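Local coordinates for glutathione S-transferase family protein (Populus trichocarpa, PDB 5F06) that probably transfers glutathione onto electrophilic substrates in detoxification, as a glutathione transferase of the Phi class, at residues C19-N24 against K205-G210; E38-P43 against F50-A55; K142-Y147 against A182-E187. All coordinates share one frame; numbering follows the deposited sequence.

In the fold
One contact lies in each domain of the glutathione transferase fold and a third joins the first helix to the last. Contact 2 belongs to the thioredoxin-like N-terminal domain and itself forms part of the glutathione site. Contact 1 joins the first helix of that domain, 11-22, to the last helix of the chain, 202-210; the side chain of Val207 is about 11 Å from that of Cys12, the residue that can link covalently to glutathione, and about 12 Å from the bound glutathione. Contact 3 lies within the helical C-terminal domain, its centre about 34 Å from that of contact 2, on the other side of the chain's centre. The dimer brings those two together differently: Ile146 of segment 142-147 packs on Phe50 of the second subunit, which lies in segment 50-55 there.

Contact 1: residues C19-N24 against K205-G210; sequences CLHEKN and KKVAEG
The imidazole of His21 meets two side chains of the helix 202-210 at once, Val207 at its edge and Lys206 over one face. The close-packed end is the Val207 side, where CG2 sits in the plane of the ring, 3.6 Å from His21 CD2. Val207 is buried, and it continues inward onto Ser14, Leu17 and Thr18 of the helix 11-22, while the His21 ring also meets that of Phe27 with the planes inclined. The pairing thus ties the first helix of the thioredoxin-like domain to the closing helix of the chain, with His21 on the last turn before Asn24 ends the former helix in a Schellman motif. The solvent side is made by the exposed Lys206, whose aliphatic chain lies about as close. With chi1 at -171° this chain leaves opposite the backbone N and stays extended, which carries its methylenes across the ring at about a right angle to the His21 side chain. CD lies 4.0 Å from the His21 ring centroid, 26° off the normal, a CH-pi contact displaced toward the rim. No hydrogen bond spans the segments, and Lys206 NZ remains 4.4 Å from His21 ND1, near enough that a charge on the lysine would probably disfavour protonation of the imidazole.

Contact 2: residues E38-P43 against F50-A55; sequences EHKQPP and FGQIPA. With GSH (glutathione), chain C.
His39 sets an edge of its imidazole against the backbone of Gly51, with CD2 3.2 Å from Gly51 O. Its CG stands between the backbone N and the carbonyl carbon (chi1 57°), a torsion that swings the ring toward segment 50-55, and Lys40 CG lies over the centre of one ring face. The lysine then bends back at chi2 to bring NZ to Gly51 O at 2.9 Å, from a position 42° above the carbonyl plane. A water 2.7 Å from Lys40 NZ extends this link weakly to Phe50 O. Gly51 has positive phi, and a CB there would crowd both His39 O and Lys40 NZ.

The bound glutathione is gripped from both segments. His39 NE2 gives its hydrogen to O31 of the glycyl carboxylate at 2.9 Å, with that oxygen in the ring plane, while Gln52 NE2 reaches the other oxygen, O32, at 2.6 Å and nearly straight (161°). Gln52 OE1 meanwhile accepts a bond from Arg106 NH2 of the second subunit. A leucine in place of Gln52 would probably leave O32 without this donor and the neighbouring subunit's arginine without this acceptor. On the cysteinyl part of the ligand, Ile53 N bonds to O2 at 3.0 Å and Ile53 O receives N2 at 3.0 Å. This two-way backbone pairing, made by the residue preceding the cis Pro54, is the hallmark of the glutathione site in the thioredoxin-like domain of glutathione transferases.

Contact 3: residues K142-Y147 against A182-E187; sequences KVLDIY and ASVVNE
Segments 142-147 and 182-187 are both largely helical and come closest at Leu144 and Val185, whose CA atoms are 7.7 Å apart. No hydrogen bond joins the two backbones, and the gap is bridged by apolar side chains, all three of them buried. Leu144 does the reaching. Its chi1 of -74° puts CG anti to the carbonyl carbon and chi2 near 180° extends CD1 toward the other helix, where this methyl lies 3.6 Å from Val184 CG2. The two side chains cross at about a right angle, so the contact is a methyl pressed against a valine branch and not a lengthwise overlap. CD1 of Leu144 also approaches the backbone, 3.7 Å from Val184 O, and meets Val185 more loosely, at 4.2 Å from CG2. The carbonyl it abuts is not without a polar mate: Val184 O accepts a hydrogen bond from Arg188 NH1, and NE of the same guanidinium forms a salt bridge with Asp145 OD1. Arg188 therefore adds a polar link between the two helices beside the apolar contact.

The contact sits inside the helical C-terminal domain. Val184 also packs on Val137 and Leu140, nearer the start of helix 130-153, whereas Val191 of the helix 189-198 touches both Leu144 and Val185. The short helix 183-186 thus packs against helices 130-153 and 189-198, with Leu144 also touching Tyr107 of the long helix 90-120.

Contact 1: residues C19-N24 against K205-G210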
loop_
_atom_site.group_PDB
_atom_site.type_symbol
_atom_site.label_atom_id
_atom_site.label_comp_id
_atom_site.label_asym_id
_atom_site.label_seq_id
_atom_site.Cartn_x
_atom_site.Cartn_y
_atom_site.Cartn_z
ATOM N N CYS A 19 12.590 7.133 9.402
ATOM C CA CYS A 19 12.529 8.079 8.290
ATOM C C CYS A 19 12.912 9.487 8.753
ATOM O O CYS A 19 13.703 10.169 8.097
ATOM C CB CYS A 19 11.132 8.097 7.662
ATOM S SG CYS A 19 10.955 9.280 6.283
ATOM N N LEU A 20 12.358 9.916 9.884
ATOM C CA LEU A 20 12.697 11.218 10.456
ATOM C C LEU A 20 14.207 11.356 10.687
ATOM O O LEU A 20 14.783 12.408 10.404
ATOM C CB LEU A 20 11.934 11.442 11.765
ATOM C CG LEU A 20 10.432 11.705 11.614
ATOM C CD1 LEU A 20 9.682 11.455 12.918
ATOM C CD2 LEU A 20 10.194 13.130 11.139
ATOM N N HIS A 21 14.851 10.302 11.181
ATOM C CA HIS A 21 16.290 10.346 11.444
ATOM C C HIS A 21 17.113 10.338 10.162
ATOM O O HIS A 21 18.134 11.029 10.077
ATOM C CB HIS A 21 16.716 9.174 12.334
ATOM C CG HIS A 21 16.186 9.261 13.730
ATOM N ND1 HIS A 21 16.286 10.406 14.491
ATOM C CD2 HIS A 21 15.561 8.345 14.506
ATOM C CE1 HIS A 21 15.742 10.192 15.675
ATOM N NE2 HIS A 21 15.294 8.949 15.711
ATOM N N GLU A 22 16.692 9.547 9.177
ATOM C CA GLU A 22 17.353 9.546 7.877
ATOM C C GLU A 22 17.388 10.959 7.307
ATOM O O GLU A 22 18.360 11.356 6.664
ATOM C CB GLU A 22 16.645 8.604 6.899
ATOM C CG GLU A 22 16.811 7.123 7.209
ATOM C CD GLU A 22 18.198 6.589 6.879
ATOM O OE1 GLU A 22 19.030 7.345 6.338
ATOM O OE2 GLU A 22 18.451 5.400 7.160
ATOM N N LYS A 23 16.326 11.720 7.558
ATOM C CA LYS A 23 16.196 13.065 7.006
ATOM C C LYS A 23 16.809 14.127 7.926
ATOM O O LYS A 23 16.776 15.318 7.612
ATOM C CB LYS A 23 14.721 13.383 6.743
ATOM C CG LYS A 23 14.042 12.434 5.743
ATOM C CD LYS A 23 14.685 12.467 4.366
ATOM C CE LYS A 23 14.488 13.806 3.665
ATOM N NZ LYS A 23 15.206 13.868 2.364
ATOM N N ASN A 24 17.379 13.687 9.047
ATOM C CA ASN A 24 17.989 14.593 10.026
ATOM C C ASN A 24 17.015 15.655 10.530
ATOM O O ASN A 24 17.391 16.816 10.688
ATOM C CB ASN A 24 19.216 15.291 9.432
ATOM C CG ASN A 24 20.315 14.324 9.041
ATOM O OD1 ASN A 24 20.417 13.225 9.588
ATOM N ND2 ASN A 24 21.160 14.740 8.103
ATOM N N LYS A 205 19.458 2.317 14.106
ATOM C CA LYS A 205 20.035 1.835 15.353
ATOM C C LYS A 205 19.483 2.627 16.531
ATOM O O LYS A 205 19.278 2.078 17.610
ATOM C CB LYS A 205 21.564 1.914 15.321
ATOM C CG LYS A 205 22.219 0.806 14.497
ATOM C CD LYS A 205 23.568 0.368 15.066
ATOM C CE LYS A 205 24.744 1.013 14.341
ATOM N NZ LYS A 205 24.694 2.500 14.343
ATOM N N LYS A 206 19.226 3.913 16.317
ATOM C CA LYS A 206 18.655 4.751 17.363
ATOM C C LYS A 206 17.211 4.337 17.644
ATOM O O LYS A 206 16.743 4.406 18.778
ATOM C CB LYS A 206 18.718 6.227 16.966
ATOM C CG LYS A 206 18.344 7.176 18.093
ATOM C CD LYS A 206 18.441 8.632 17.666
ATOM C CE LYS A 206 18.110 9.566 18.822
ATOM N NZ LYS A 206 18.143 10.998 18.418
ATOM N N VAL A 207 16.517 3.896 16.601
ATOM C CA VAL A 207 15.122 3.488 16.712
ATOM C C VAL A 207 15.014 2.075 17.283
ATOM O O VAL A 207 14.065 1.759 18.003
ATOM C CB VAL A 207 14.417 3.551 15.333
ATOM C CG1 VAL A 207 12.952 3.151 15.444
ATOM C CG2 VAL A 207 14.535 4.947 14.746
ATOM N N ALA A 208 15.994 1.236 16.958
ATOM C CA ALA A 208 16.003 -0.156 17.398
ATOM C C ALA A 208 16.009 -0.260 18.918
ATOM O O ALA A 208 15.436 -1.190 19.481
ATOM C CB ALA A 208 17.208 -0.883 16.817
ATOM N N GLU A 209 16.657 0.699 19.574
ATOM C CA GLU A 209 16.723 0.726 21.032
ATOM C C GLU A 209 15.323 0.743 21.630
ATOM O O GLU A 209 15.033 0.024 22.588
ATOM C CB GLU A 209 17.501 1.952 21.522
ATOM C CG GLU A 209 18.879 2.126 20.905
ATOM C CD GLU A 209 19.609 3.352 21.437
ATOM O OE1 GLU A 209 20.354 3.987 20.660
ATOM O OE2 GLU A 209 19.437 3.678 22.630
ATOM N N GLY A 210 14.457 1.568 21.051
ATOM C CA GLY A 210 13.114 1.749 21.563
ATOM C C GLY A 210 12.225 0.543 21.332
ATOM O O GLY A 210 11.185 0.401 21.971
#

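Contact 2: residues E38-P43 against F50-A55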
loop_
_atom_site.group_PDB
_atom_site.type_symbol
_atom_site.label_atom_id
_atom_site.label_comp_id
_atom_site.label_asym_id
_atom_site.label_seq_id
_atom_site.Cartn_x
_atom_site.Cartn_y
_atom_site.Cartn_z
ATOM N N GLU A 38 -6.036 4.867 24.760
ATOM C CA GLU A 38 -6.107 6.264 24.329
ATOM C C GLU A 38 -6.425 6.372 22.843
ATOM O O GLU A 38 -7.134 7.280 22.410
ATOM C CB GLU A 38 -4.789 6.990 24.627
ATOM C CG GLU A 38 -4.805 8.479 24.262
ATOM C CD GLU A 38 -3.528 9.206 24.648
ATOM O OE1 GLU A 38 -2.593 8.550 25.161
ATOM O OE2 GLU A 38 -3.466 10.444 24.449
ATOM N N HIS A 39 -5.893 5.442 22.060
ATOM C CA HIS A 39 -6.065 5.470 20.610
ATOM C C HIS A 39 -7.506 5.204 20.170
ATOM O O HIS A 39 -7.845 5.409 19.006
ATOM C CB HIS A 39 -5.120 4.463 19.946
ATOM C CG HIS A 39 -5.282 3.052 20.427
ATOM N ND1 HIS A 39 -5.334 2.713 21.765
ATOM C CD2 HIS A 39 -5.380 1.887 19.743
ATOM C CE1 HIS A 39 -5.469 1.405 21.881
ATOM N NE2 HIS A 39 -5.493 0.879 20.668
ATOM N N LYS A 40 -8.349 4.765 21.098
ATOM C CA LYS A 40 -9.747 4.477 20.794
ATOM C C LYS A 40 -10.699 5.553 21.326
ATOM O O LYS A 40 -11.918 5.426 21.184
ATOM C CB LYS A 40 -10.142 3.113 21.372
ATOM C CG LYS A 40 -9.320 1.941 20.841
ATOM C CD LYS A 40 -9.353 1.881 19.316
ATOM C CE LYS A 40 -8.770 0.586 18.777
ATOM N NZ LYS A 40 -8.581 0.656 17.300
ATOM N N GLN A 41 -10.150 6.596 21.942
ATOM C CA GLN A 41 -10.961 7.670 22.519
ATOM C C GLN A 41 -11.126 8.816 21.518
ATOM O O GLN A 41 -10.352 8.922 20.568
ATOM C CB GLN A 41 -10.333 8.179 23.820
ATOM C CG GLN A 41 -10.222 7.120 24.909
ATOM C CD GLN A 41 -11.534 6.411 25.166
ATOM O OE1 GLN A 41 -12.487 7.007 25.663
ATOM N NE2 GLN A 41 -11.590 5.130 24.819
ATOM N N PRO A 42 -12.143 9.674 21.723
ATOM C CA PRO A 42 -12.480 10.712 20.733
ATOM C C PRO A 42 -11.313 11.610 20.285
ATOM O O PRO A 42 -11.215 11.888 19.090
ATOM C CB PRO A 42 -13.557 11.539 21.450
ATOM C CG PRO A 42 -14.196 10.579 22.396
ATOM C CD PRO A 42 -13.090 9.667 22.854
ATOM N N PRO A 43 -10.440 12.049 21.207
ATOM C CA PRO A 43 -9.365 12.934 20.739
ATOM C C PRO A 43 -8.456 12.283 19.700
ATOM O O PRO A 43 -8.164 12.909 18.680
ATOM C CB PRO A 43 -8.588 13.252 22.018
ATOM C CG PRO A 43 -9.569 13.051 23.114
ATOM C CD PRO A 43 -10.424 11.903 22.672
ATOM N N PHE A 50 -9.449 5.525 12.268
ATOM C CA PHE A 50 -9.303 4.077 12.378
ATOM C C PHE A 50 -8.761 3.665 13.747
ATOM O O PHE A 50 -8.710 2.476 14.075
ATOM C CB PHE A 50 -8.400 3.555 11.260
ATOM C CG PHE A 50 -9.033 3.628 9.901
ATOM C CD1 PHE A 50 -9.916 2.649 9.484
ATOM C CD2 PHE A 50 -8.751 4.678 9.043
ATOM C CE1 PHE A 50 -10.510 2.715 8.237
ATOM C CE2 PHE A 50 -9.341 4.749 7.797
ATOM C CZ PHE A 50 -10.219 3.766 7.393
ATOM N N GLY A 51 -8.364 4.652 14.542
ATOM C CA GLY A 51 -7.967 4.410 15.917
ATOM C C GLY A 51 -6.704 3.584 16.067
ATOM O O GLY A 51 -6.617 2.720 16.944
ATOM N N GLN A 52 -5.718 3.855 15.221
ATOM C CA GLN A 52 -4.412 3.222 15.342
ATOM C C GLN A 52 -3.294 4.247 15.193
ATOM O O GLN A 52 -3.468 5.304 14.572
ATOM C CB GLN A 52 -4.252 2.112 14.302
ATOM C CG GLN A 52 -5.073 0.875 14.609
ATOM C CD GLN A 52 -4.637 -0.325 13.801
ATOM O OE1 GLN A 52 -4.573 -0.272 12.572
ATOM N NE2 GLN A 52 -4.316 -1.413 14.489
ATOM N N ILE A 53 -2.148 3.928 15.780
ATOM C CA ILE A 53 -0.988 4.802 15.726
ATOM C C ILE A 53 -0.113 4.389 14.546
ATOM O O ILE A 53 -0.100 3.221 14.167
ATOM C CB ILE A 53 -0.181 4.761 17.051
ATOM C CG1 ILE A 53 0.239 3.329 17.411
ATOM C CG2 ILE A 53 -1.002 5.377 18.174
ATOM C CD1 ILE A 53 1.236 3.260 18.575
ATOM N N PRO A 54 0.645 5.338 13.974
ATOM C CA PRO A 54 0.823 6.715 14.432
ATOM C C PRO A 54 -0.064 7.729 13.726
ATOM O O PRO A 54 -0.732 7.409 12.746
ATOM C CB PRO A 54 2.287 6.982 14.098
ATOM C CG PRO A 54 2.471 6.264 12.811
ATOM C CD PRO A 54 1.599 5.018 12.898
ATOM N N ALA A 55 -0.057 8.946 14.255
ATOM C CA ALA A 55 -0.585 10.105 13.563
ATOM C C ALA A 55 0.467 11.203 13.596
ATOM O O ALA A 55 1.366 11.188 14.444
ATOM C CB ALA A 55 -1.872 10.579 14.198
HETATM N N1 GSH C . -1.685 0.705 8.182
HETATM C CA1 GSH C . -1.415 1.305 9.447
HETATM C C1 GSH C . -0.121 2.087 9.375
HETATM O O11 GSH C . 0.833 1.661 8.676
HETATM O O12 GSH C . 0.005 3.158 10.018
HETATM C CB1 GSH C . -1.324 0.236 10.520
HETATM C CG1 GSH C . -1.313 0.909 11.885
HETATM C CD1 GSH C . -1.153 -0.102 13.013
HETATM O OE1 GSH C . -1.199 -1.302 12.790
HETATM N N2 GSH C . -0.938 0.391 14.340
HETATM C CA2 GSH C . -0.775 -0.490 15.454
HETATM C C2 GSH C . -1.783 -0.121 16.539
HETATM O O2 GSH C . -2.164 1.027 16.648
HETATM C CB2 GSH C . 0.609 -0.311 16.038
HETATM S SG2 GSH C . 1.854 -1.014 14.980
HETATM N N3 GSH C . -2.277 -1.126 17.444
HETATM C CA3 GSH C . -3.224 -0.766 18.485
HETATM C C3 GSH C . -4.593 -1.384 18.217
HETATM O O31 GSH C . -5.397 -1.564 19.174
HETATM O O32 GSH C . -4.924 -1.714 17.048
HETATM O O HOH W 1 -10.960 1.383 16.373
#

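Contact 3: residues K142-Y147 against A182-E187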
loop_
_atom_site.group_PDB
_atom_site.type_symbol
_atom_site.label_atom_id
_atom_site.label_comp_id
_atom_site.label_asym_id
_atom_site.label_seq_id
_atom_site.Cartn_x
_atom_site.Cartn_y
_atom_site.Cartn_z
ATOM N N LYS A 142 8.173 -17.133 -0.060
ATOM C CA LYS A 142 8.007 -17.009 -1.504
ATOM C C LYS A 142 8.248 -15.571 -1.966
ATOM O O LYS A 142 8.816 -15.344 -3.035
ATOM C CB LYS A 142 6.619 -17.492 -1.919
ATOM C CG LYS A 142 6.569 -18.993 -2.154
ATOM C CD LYS A 142 5.153 -19.539 -2.137
ATOM C CE LYS A 142 5.143 -21.010 -2.514
ATOM N NZ LYS A 142 3.928 -21.707 -2.009
ATOM N N VAL A 143 7.827 -14.604 -1.159
ATOM C CA VAL A 143 8.179 -13.216 -1.427
ATOM C C VAL A 143 9.696 -13.068 -1.349
ATOM O O VAL A 143 10.311 -12.431 -2.208
ATOM C CB VAL A 143 7.507 -12.243 -0.436
ATOM C CG1 VAL A 143 7.985 -10.818 -0.672
ATOM C CG2 VAL A 143 5.998 -12.321 -0.566
ATOM N N LEU A 144 10.299 -13.672 -0.328
ATOM C CA LEU A 144 11.732 -13.521 -0.108
ATOM C C LEU A 144 12.557 -14.250 -1.163
ATOM O O LEU A 144 13.733 -13.935 -1.350
ATOM C CB LEU A 144 12.122 -14.010 1.287
ATOM C CG LEU A 144 11.737 -13.090 2.451
ATOM C CD1 LEU A 144 12.147 -13.732 3.774
ATOM C CD2 LEU A 144 12.357 -11.697 2.322
ATOM N N ASP A 145 11.960 -15.228 -1.841
ATOM C CA ASP A 145 12.638 -15.891 -2.951
ATOM C C ASP A 145 12.855 -14.897 -4.089
ATOM O O ASP A 145 13.888 -14.916 -4.759
ATOM C CB ASP A 145 11.839 -17.094 -3.454
ATOM C CG ASP A 145 11.877 -18.274 -2.500
ATOM O OD1 ASP A 145 12.767 -18.328 -1.622
ATOM O OD2 ASP A 145 11.015 -19.166 -2.642
ATOM N N ILE A 146 11.875 -14.028 -4.305
ATOM C CA ILE A 146 11.991 -12.988 -5.320
ATOM C C ILE A 146 13.004 -11.932 -4.872
ATOM O O ILE A 146 13.797 -11.442 -5.680
ATOM C CB ILE A 146 10.629 -12.319 -5.605
ATOM C CG1 ILE A 146 9.599 -13.357 -6.061
ATOM C CG2 ILE A 146 10.771 -11.209 -6.655
ATOM C CD1 ILE A 146 9.936 -14.050 -7.375
ATOM N N TYR A 147 12.973 -11.585 -3.585
ATOM C CA TYR A 147 13.927 -10.628 -3.021
ATOM C C TYR A 147 15.361 -11.128 -3.184
ATOM O O TYR A 147 16.267 -10.362 -3.505
ATOM C CB TYR A 147 13.642 -10.373 -1.536
ATOM C CG TYR A 147 12.506 -9.405 -1.258
ATOM C CD1 TYR A 147 11.465 -9.236 -2.163
ATOM C CD2 TYR A 147 12.484 -8.655 -0.090
ATOM C CE1 TYR A 147 10.429 -8.347 -1.909
ATOM C CE2 TYR A 147 11.453 -7.769 0.173
ATOM C CZ TYR A 147 10.427 -7.621 -0.736
ATOM O OH TYR A 147 9.406 -6.732 -0.471
ATOM N N ALA A 182 12.832 -16.033 12.024
ATOM C CA ALA A 182 14.051 -15.404 11.517
ATOM C C ALA A 182 14.734 -16.266 10.450
ATOM O O ALA A 182 15.494 -15.757 9.627
ATOM C CB ALA A 182 15.013 -15.140 12.658
ATOM N N SER A 183 14.460 -17.569 10.475
ATOM C CA SER A 183 15.087 -18.515 9.556
ATOM C C SER A 183 14.845 -18.193 8.078
ATOM O O SER A 183 15.697 -18.490 7.237
ATOM C CB SER A 183 14.598 -19.936 9.853
ATOM O OG SER A 183 13.183 -20.028 9.778
ATOM N N VAL A 184 13.700 -17.593 7.753
ATOM C CA VAL A 184 13.403 -17.300 6.351
ATOM C C VAL A 184 14.365 -16.244 5.812
ATOM O O VAL A 184 14.695 -16.246 4.630
ATOM C CB VAL A 184 11.944 -16.825 6.131
ATOM C CG1 VAL A 184 10.969 -17.885 6.585
ATOM C CG2 VAL A 184 11.669 -15.502 6.835
ATOM N N VAL A 185 14.824 -15.355 6.687
ATOM C CA VAL A 185 15.820 -14.356 6.315
ATOM C C VAL A 185 17.219 -14.966 6.331
ATOM O O VAL A 185 17.986 -14.808 5.382
ATOM C CB VAL A 185 15.763 -13.133 7.268
ATOM C CG1 VAL A 185 16.961 -12.199 7.070
ATOM C CG2 VAL A 185 14.466 -12.381 7.064
ATOM N N ASN A 186 17.544 -15.682 7.403
ATOM C CA ASN A 186 18.894 -16.196 7.582
ATOM C C ASN A 186 19.309 -17.254 6.563
ATOM O O ASN A 186 20.499 -17.435 6.315
ATOM C CB ASN A 186 19.052 -16.763 8.991
ATOM C CG ASN A 186 19.215 -15.679 10.040
ATOM O OD1 ASN A 186 19.709 -14.589 9.751
ATOM N ND2 ASN A 186 18.803 -15.974 11.265
ATOM N N GLU A 187 18.338 -17.944 5.969
ATOM C CA GLU A 187 18.635 -19.035 5.038
ATOM C C GLU A 187 18.752 -18.578 3.585
ATOM O O GLU A 187 19.029 -19.388 2.695
ATOM C CB GLU A 187 17.566 -20.123 5.149
ATOM C CG GLU A 187 17.723 -20.988 6.384
ATOM C CD GLU A 187 16.641 -22.033 6.513
ATOM O OE1 GLU A 187 15.808 -22.152 5.587
ATOM O OE2 GLU A 187 16.628 -22.736 7.545
#